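Local coordinates for protein VP5 (Halorubrum pleomorphic virus 2, PDB 6QGI) that is a viral envelope protein that probably drives fusion of the virus membrane with that of its haloarchaeal host, at residues Lys41-Lys52 and Val213-Tyr222; Ile1-Leu9 and Ser372-Val380. All blocks are in the same frame, centred on the assembly; numbering follows the deposited sequence.

Contact 1: Lys41-Lys52 and Val213-Tyr222; sequences KQQVYQTAKTRK and VQYDGDSLVY. Unlike the reference sequence in segment 213-222: Asp218 (reference Asn).
The Tyr45 ring reaches across the two strands of the hairpin and meets them on several sides. Over one face comes the CD2 methyl of Leu220, 4.2 Å from the ring centroid, while Val213 O and Ser219 CA stand at its edge. Its OH reaches the far strand, where Asp218 CB is 3.4 Å from Tyr45 OH. Tyr215 returns the contact at the start of the helix segment: Gln42 CA sits 3.7 Å from the centroid of the Tyr215 ring and only 3° off its normal, a CH-pi contact, and Asp216 CB covers the opposite face. Farther along the helix, Val213 sends CG1 against CA of Tyr45 and CG2 to Ala48 CB, 3.6 Å away. That alanine methyl also lies over a face of the Tyr222 ring, 3.9 Å from its centroid, with Arg51 CG at the ring's edge. The whole is a two-stranded antiparallel beta hairpin laid on helix 37-60, closed by a type I' turn from Tyr215 to Asp218; the axes of helix 41-52 and strand 213-215 approach to 7.7 Å at 135°. Leu220 holds CG between its backbone N and carbonyl carbon (chi1 62°), which lets CD2 touch both Tyr45 and Lys49 CB while CD1 turns to Ala48. A water bonded to Tyr45 OH at 2.7 Å donates to Ser219 O and ties the phenol to the strand backbone. Farther out, Val213 O accepts from both Leu220 N and Ser219 OG, the hydroxyl coming from above the carbonyl plane. Tyr215 OH is hydrogen-bonded to Asp38 OD2, one turn before Gln42 in helix 37-60, and the guanidinium of Arg51 turns away from the hairpin to a salt bridge with Glu123 of helix 91-133.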
# COMPACT_ATOMS: atom_id res chain seq x y z
N LYS A 41 -25.67 -0.83 8.54
CA LYS A 41 -25.25 -1.87 7.60
C LYS A 41 -24.31 -1.29 6.53
O LYS A 41 -23.29 -1.91 6.19
CB LYS A 41 -26.48 -2.53 6.96
CG LYS A 41 -27.38 -3.25 7.96
CD LYS A 41 -28.35 -4.22 7.31
CE LYS A 41 -29.70 -3.61 7.03
NZ LYS A 41 -30.60 -4.56 6.34
N GLN A 42 -24.63 -0.08 6.06
CA GLN A 42 -23.90 0.70 5.08
C GLN A 42 -22.55 1.16 5.65
O GLN A 42 -21.52 0.97 5.00
CB GLN A 42 -24.74 1.91 4.64
CG GLN A 42 -24.02 2.91 3.75
CD GLN A 42 -24.94 3.65 2.82
OE1 GLN A 42 -24.88 3.48 1.60
NE2 GLN A 42 -25.80 4.51 3.37
N GLN A 43 -22.57 1.76 6.84
CA GLN A 43 -21.39 2.29 7.52
C GLN A 43 -20.46 1.19 8.00
O GLN A 43 -19.25 1.42 8.01
CB GLN A 43 -21.78 3.22 8.67
CG GLN A 43 -22.21 4.59 8.18
CD GLN A 43 -22.31 5.63 9.26
OE1 GLN A 43 -21.61 5.61 10.28
NE2 GLN A 43 -23.18 6.60 9.05
N VAL A 44 -20.99 0.00 8.38
CA VAL A 44 -20.18 -1.17 8.77
C VAL A 44 -19.42 -1.64 7.51
O VAL A 44 -18.22 -1.94 7.59
CB VAL A 44 -21.04 -2.30 9.42
CG1 VAL A 44 -20.29 -3.64 9.44
CG2 VAL A 44 -21.49 -1.92 10.82
N TYR A 45 -20.11 -1.67 6.36
CA TYR A 45 -19.55 -2.06 5.07
C TYR A 45 -18.47 -1.08 4.64
O TYR A 45 -17.41 -1.51 4.19
CB TYR A 45 -20.66 -2.17 4.00
CG TYR A 45 -20.18 -2.62 2.63
CD1 TYR A 45 -19.97 -3.98 2.36
CD2 TYR A 45 -19.93 -1.71 1.62
CE1 TYR A 45 -19.52 -4.40 1.11
CE2 TYR A 45 -19.49 -2.12 0.36
CZ TYR A 45 -19.29 -3.47 0.12
OH TYR A 45 -18.85 -3.88 -1.11
N GLN A 46 -18.73 0.23 4.82
CA GLN A 46 -17.81 1.31 4.48
C GLN A 46 -16.58 1.29 5.41
O GLN A 46 -15.46 1.46 4.92
CB GLN A 46 -18.52 2.67 4.54
CG GLN A 46 -19.28 2.96 3.24
CD GLN A 46 -20.52 3.83 3.39
OE1 GLN A 46 -20.92 4.24 4.49
NE2 GLN A 46 -21.15 4.12 2.27
N THR A 47 -16.78 1.02 6.72
CA THR A 47 -15.71 0.92 7.71
C THR A 47 -14.78 -0.27 7.37
O THR A 47 -13.55 -0.13 7.46
CB THR A 47 -16.29 0.82 9.13
OG1 THR A 47 -17.02 2.01 9.43
CG2 THR A 47 -15.23 0.61 10.19
N ALA A 48 -15.36 -1.41 6.95
CA ALA A 48 -14.59 -2.60 6.58
C ALA A 48 -13.88 -2.44 5.23
O ALA A 48 -12.80 -2.99 5.06
CB ALA A 48 -15.50 -3.82 6.54
N LYS A 49 -14.49 -1.69 4.29
CA LYS A 49 -13.95 -1.43 2.95
C LYS A 49 -12.75 -0.52 3.05
O LYS A 49 -11.76 -0.74 2.35
CB LYS A 49 -15.03 -0.80 2.04
CG LYS A 49 -14.65 -0.75 0.56
CD LYS A 49 -15.69 0.03 -0.23
CE LYS A 49 -15.53 -0.20 -1.71
NZ LYS A 49 -16.83 -0.53 -2.35
N THR A 50 -12.83 0.52 3.91
CA THR A 50 -11.76 1.48 4.13
C THR A 50 -10.63 0.80 4.90
O THR A 50 -9.47 1.02 4.56
CB THR A 50 -12.29 2.72 4.85
OG1 THR A 50 -13.44 3.19 4.14
CG2 THR A 50 -11.26 3.84 4.93
N ARG A 51 -10.96 -0.06 5.89
CA ARG A 51 -9.95 -0.79 6.66
C ARG A 51 -9.18 -1.74 5.75
O ARG A 51 -7.96 -1.78 5.84
CB ARG A 51 -10.58 -1.56 7.84
CG ARG A 51 -9.55 -2.23 8.79
CD ARG A 51 -8.50 -1.28 9.36
NE ARG A 51 -9.10 -0.25 10.21
CZ ARG A 51 -8.44 0.78 10.72
NH1 ARG A 51 -7.15 0.94 10.48
NH2 ARG A 51 -9.07 1.67 11.48
N LYS A 52 -9.89 -2.48 4.87
CA LYS A 52 -9.30 -3.42 3.91
C LYS A 52 -8.37 -2.69 2.95
O LYS A 52 -7.30 -3.20 2.63
CB LYS A 52 -10.40 -4.16 3.12
CG LYS A 52 -9.89 -5.33 2.30
CD LYS A 52 -10.66 -5.46 1.00
CE LYS A 52 -10.24 -6.64 0.18
NZ LYS A 52 -8.88 -6.47 -0.42
N VAL A 213 -18.05 -9.00 5.30
CA VAL A 213 -19.01 -7.92 5.53
C VAL A 213 -19.86 -7.77 4.28
O VAL A 213 -19.33 -7.61 3.19
CB VAL A 213 -18.35 -6.59 5.96
CG1 VAL A 213 -19.39 -5.51 6.18
CG2 VAL A 213 -17.52 -6.78 7.22
N GLN A 214 -21.18 -7.83 4.44
CA GLN A 214 -22.12 -7.71 3.34
C GLN A 214 -23.08 -6.54 3.53
O GLN A 214 -23.47 -6.23 4.66
CB GLN A 214 -22.89 -9.03 3.14
CG GLN A 214 -23.71 -9.50 4.36
CD GLN A 214 -24.46 -10.78 4.10
OE1 GLN A 214 -24.05 -11.63 3.30
NE2 GLN A 214 -25.58 -10.95 4.79
N TYR A 215 -23.45 -5.89 2.42
CA TYR A 215 -24.43 -4.80 2.33
C TYR A 215 -24.91 -4.62 0.88
O TYR A 215 -24.09 -4.47 -0.03
CB TYR A 215 -23.89 -3.46 2.89
CG TYR A 215 -24.78 -2.26 2.62
CD1 TYR A 215 -25.96 -2.07 3.33
CD2 TYR A 215 -24.43 -1.31 1.66
CE1 TYR A 215 -26.80 -0.99 3.06
CE2 TYR A 215 -25.26 -0.22 1.39
CZ TYR A 215 -26.44 -0.06 2.10
OH TYR A 215 -27.26 1.01 1.83
N ASP A 216 -26.23 -4.61 0.70
CA ASP A 216 -26.97 -4.36 -0.55
C ASP A 216 -26.49 -5.24 -1.73
O ASP A 216 -26.37 -4.76 -2.86
CB ASP A 216 -26.88 -2.85 -0.90
CG ASP A 216 -27.94 -2.34 -1.86
OD1 ASP A 216 -29.08 -2.85 -1.82
OD2 ASP A 216 -27.62 -1.42 -2.65
N GLY A 217 -26.24 -6.52 -1.46
CA GLY A 217 -25.79 -7.47 -2.47
C GLY A 217 -24.29 -7.53 -2.68
O GLY A 217 -23.79 -8.49 -3.29
N ASP A 218 -23.56 -6.50 -2.21
CA ASP A 218 -22.10 -6.41 -2.30
C ASP A 218 -21.51 -6.83 -0.97
O ASP A 218 -22.06 -6.52 0.08
CB ASP A 218 -21.63 -5.01 -2.70
CG ASP A 218 -22.45 -4.40 -3.82
OD1 ASP A 218 -22.43 -4.96 -4.94
OD2 ASP A 218 -23.13 -3.38 -3.57
N SER A 219 -20.41 -7.56 -1.03
CA SER A 219 -19.75 -8.11 0.14
C SER A 219 -18.23 -8.02 0.00
O SER A 219 -17.72 -7.83 -1.10
CB SER A 219 -20.18 -9.56 0.31
OG SER A 219 -19.55 -10.16 1.43
N LEU A 220 -17.51 -8.14 1.13
CA LEU A 220 -16.05 -8.11 1.09
C LEU A 220 -15.44 -8.87 2.26
O LEU A 220 -16.00 -8.91 3.35
CB LEU A 220 -15.49 -6.67 1.04
CG LEU A 220 -15.78 -5.72 2.20
CD1 LEU A 220 -14.76 -5.88 3.32
CD2 LEU A 220 -15.76 -4.31 1.74
N VAL A 221 -14.25 -9.44 2.02
CA VAL A 221 -13.46 -10.14 3.03
C VAL A 221 -12.31 -9.23 3.41
O VAL A 221 -11.69 -8.59 2.55
CB VAL A 221 -12.97 -11.54 2.57
CG1 VAL A 221 -12.36 -12.32 3.73
CG2 VAL A 221 -14.10 -12.33 1.95
N TYR A 222 -12.05 -9.14 4.71
CA TYR A 222 -10.98 -8.34 5.30
C TYR A 222 -10.59 -9.01 6.61
O TYR A 222 -11.31 -9.92 7.04
CB TYR A 222 -11.41 -6.86 5.45
CG TYR A 222 -12.00 -6.46 6.79
CD1 TYR A 222 -13.20 -7.01 7.23
CD2 TYR A 222 -11.42 -5.46 7.56
CE1 TYR A 222 -13.77 -6.62 8.45
CE2 TYR A 222 -11.99 -5.04 8.75
CZ TYR A 222 -13.16 -5.63 9.20
OH TYR A 222 -13.70 -5.25 10.40
O HOH W 1 -17.94 -5.43 -3.07

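Contact 2: Ile1-Leu9 and Ser372-Val380; sequences IAPLVGVGL and SEPYSGTAV
Ser376 N donates to Ala2 O over 2.8 Å, meeting the carbonyl nearly end-on, and the same oxygen lies 3.3 Å from Tyr375 CA in a CA-H...O contact. The return bond, from Ala2 N to Pro374 O, is longer at 3.3 Å, and together the two make a single beta bridge between Ala2 and Tyr375. Two side chains extend this grip along residues 1-4. Ser376 OG, set between its own backbone N and carbonyl carbon (chi1 59°), accepts from Leu4 N at 3.1 Å and so binds the beginning of the short helical turn 4-8. Glu373, its chain extended, brings OE2 to the terminal Ile1 N at 2.9 Å in a salt bridge, with the nitrogen above the carboxylate plane. Ile1 CG2 packs on the backbone near Pro374 O and Ser376 N. Beside the bridge, the Tyr375 ring takes Gly8 CA over one face, 3.7 Å from its centroid and 15° off the normal, in a CH-pi contact that brings the ring right up to the glycine backbone. Val7 CG1 touches Tyr375 CE1, and Ala2 CB lies at the ring's edge. Phe425 and Trp356 meet this ring edge-to-face. Leu4 CD1 reaches Thr378 CG2, at the end of the type II turn 375-378 leading into strand 378-384, and both side chains also pack on Val352 of strand 343-355. The chain start is thus pinned by charge at Ile1, by backbone bonds at Ala2 and by a hydroxyl at Leu4, and the carboxylate of Glu373 would be expected to stabilise the positive charge of the terminal amine.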
# COMPACT_ATOMS: atom_id res chain seq x y z
N ILE A 1 -18.98 8.86 -4.47
CA ILE A 1 -17.85 8.98 -5.40
C ILE A 1 -16.96 7.72 -5.33
O ILE A 1 -16.74 7.16 -4.25
CB ILE A 1 -17.03 10.29 -5.15
CG1 ILE A 1 -17.87 11.56 -5.41
CG2 ILE A 1 -15.79 10.31 -6.01
CD1 ILE A 1 -17.29 12.84 -4.72
N ALA A 2 -16.43 7.31 -6.50
CA ALA A 2 -15.52 6.18 -6.65
C ALA A 2 -14.06 6.65 -6.50
O ALA A 2 -13.71 7.69 -7.07
CB ALA A 2 -15.73 5.52 -8.00
N PRO A 3 -13.18 5.92 -5.76
CA PRO A 3 -11.78 6.36 -5.65
C PRO A 3 -11.04 6.24 -6.99
O PRO A 3 -11.14 5.21 -7.66
CB PRO A 3 -11.19 5.44 -4.58
CG PRO A 3 -12.05 4.22 -4.60
CD PRO A 3 -13.42 4.66 -5.02
N LEU A 4 -10.34 7.33 -7.40
CA LEU A 4 -9.56 7.46 -8.64
C LEU A 4 -8.53 6.34 -8.78
O LEU A 4 -8.45 5.71 -9.84
CB LEU A 4 -8.86 8.84 -8.67
CG LEU A 4 -7.88 9.17 -9.81
CD1 LEU A 4 -8.60 9.24 -11.16
CD2 LEU A 4 -7.13 10.46 -9.55
N VAL A 5 -7.73 6.10 -7.73
CA VAL A 5 -6.69 5.08 -7.71
C VAL A 5 -7.34 3.68 -7.77
O VAL A 5 -6.94 2.86 -8.60
CB VAL A 5 -5.77 5.25 -6.48
CG1 VAL A 5 -4.82 4.06 -6.30
CG2 VAL A 5 -4.99 6.56 -6.56
N GLY A 6 -8.32 3.45 -6.91
CA GLY A 6 -9.01 2.17 -6.80
C GLY A 6 -9.84 1.73 -8.00
O GLY A 6 -9.79 0.55 -8.36
N VAL A 7 -10.59 2.66 -8.61
CA VAL A 7 -11.48 2.34 -9.73
C VAL A 7 -10.90 2.84 -11.06
O VAL A 7 -10.77 2.05 -12.00
CB VAL A 7 -12.92 2.88 -9.49
CG1 VAL A 7 -13.84 2.50 -10.64
CG2 VAL A 7 -13.48 2.39 -8.16
N GLY A 8 -10.60 4.14 -11.13
CA GLY A 8 -10.09 4.78 -12.34
C GLY A 8 -8.78 4.21 -12.86
O GLY A 8 -8.63 4.02 -14.07
N LEU A 9 -7.84 3.93 -11.95
CA LEU A 9 -6.54 3.40 -12.33
C LEU A 9 -6.43 1.90 -12.07
O LEU A 9 -5.41 1.31 -12.45
CB LEU A 9 -5.41 4.17 -11.61
CG LEU A 9 -5.45 5.71 -11.69
CD1 LEU A 9 -4.50 6.33 -10.68
CD2 LEU A 9 -5.17 6.21 -13.10
N SER A 372 -22.07 5.66 -14.76
CA SER A 372 -21.03 5.19 -13.84
C SER A 372 -20.57 6.32 -12.92
O SER A 372 -20.57 7.48 -13.32
CB SER A 372 -19.84 4.60 -14.58
OG SER A 372 -20.18 3.40 -15.27
N GLU A 373 -20.19 5.95 -11.68
CA GLU A 373 -19.74 6.85 -10.62
C GLU A 373 -18.49 7.64 -11.06
O GLU A 373 -17.50 7.02 -11.46
CB GLU A 373 -19.43 6.03 -9.36
CG GLU A 373 -19.52 6.82 -8.06
CD GLU A 373 -19.76 6.00 -6.80
OE1 GLU A 373 -19.53 4.77 -6.82
OE2 GLU A 373 -20.19 6.60 -5.79
N PRO A 374 -18.51 9.00 -11.00
CA PRO A 374 -17.31 9.76 -11.37
C PRO A 374 -16.19 9.55 -10.33
O PRO A 374 -16.47 9.22 -9.18
CB PRO A 374 -17.79 11.21 -11.42
CG PRO A 374 -18.97 11.25 -10.52
CD PRO A 374 -19.60 9.89 -10.54
N TYR A 375 -14.94 9.69 -10.76
CA TYR A 375 -13.79 9.44 -9.90
C TYR A 375 -13.49 10.61 -8.97
O TYR A 375 -13.76 11.75 -9.33
CB TYR A 375 -12.55 9.09 -10.74
CG TYR A 375 -12.79 8.00 -11.76
CD1 TYR A 375 -13.40 6.80 -11.41
CD2 TYR A 375 -12.36 8.15 -13.08
CE1 TYR A 375 -13.63 5.80 -12.35
CE2 TYR A 375 -12.56 7.14 -14.02
CZ TYR A 375 -13.20 5.97 -13.65
OH TYR A 375 -13.40 4.98 -14.58
N SER A 376 -12.93 10.31 -7.78
CA SER A 376 -12.57 11.31 -6.77
C SER A 376 -11.43 12.19 -7.26
O SER A 376 -10.51 11.72 -7.92
CB SER A 376 -12.20 10.65 -5.45
OG SER A 376 -11.10 9.76 -5.60
N GLY A 377 -11.55 13.48 -6.96
CA GLY A 377 -10.57 14.49 -7.36
C GLY A 377 -10.56 14.80 -8.84
O GLY A 377 -9.65 15.47 -9.32
N THR A 378 -11.57 14.30 -9.59
CA THR A 378 -11.71 14.52 -11.03
C THR A 378 -13.04 15.24 -11.34
O THR A 378 -13.86 15.45 -10.44
CB THR A 378 -11.57 13.21 -11.86
OG1 THR A 378 -12.72 12.38 -11.69
CG2 THR A 378 -10.29 12.45 -11.56
N ALA A 379 -13.23 15.64 -12.60
CA ALA A 379 -14.41 16.31 -13.13
C ALA A 379 -14.74 15.77 -14.51
O ALA A 379 -13.83 15.54 -15.31
CB ALA A 379 -14.19 17.81 -13.20
N VAL A 380 -16.03 15.53 -14.79
CA VAL A 380 -16.45 15.03 -16.11
C VAL A 380 -16.74 16.26 -16.98
O VAL A 380 -17.60 17.08 -16.63
CB VAL A 380 -17.62 14.01 -16.05
CG1 VAL A 380 -17.96 13.48 -17.44
CG2 VAL A 380 -17.30 12.86 -15.10

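Contact 2 joins the first residues of the chain to residues 372-380, and contact 1 is nested within that long loop, pairing 41-52 with 213-222. Their centres are 19 Å apart; the nearest atoms come to about 6 Å without touching. They share no helix or strand: contact 1 belongs to the helical part of the molecule, through helix 37-60 and the hairpin 212-221, whereas contact 2 fastens the N-terminus among the antiparallel strands of the later sequence, including 378-384 and 343-355, with the side chain of Ile1 about 6 Å from the N-acetylglucosamine linked to Asn396. The chain therefore starts in the strand-rich part before entering the helices, linking both parts of this probable fusion protein.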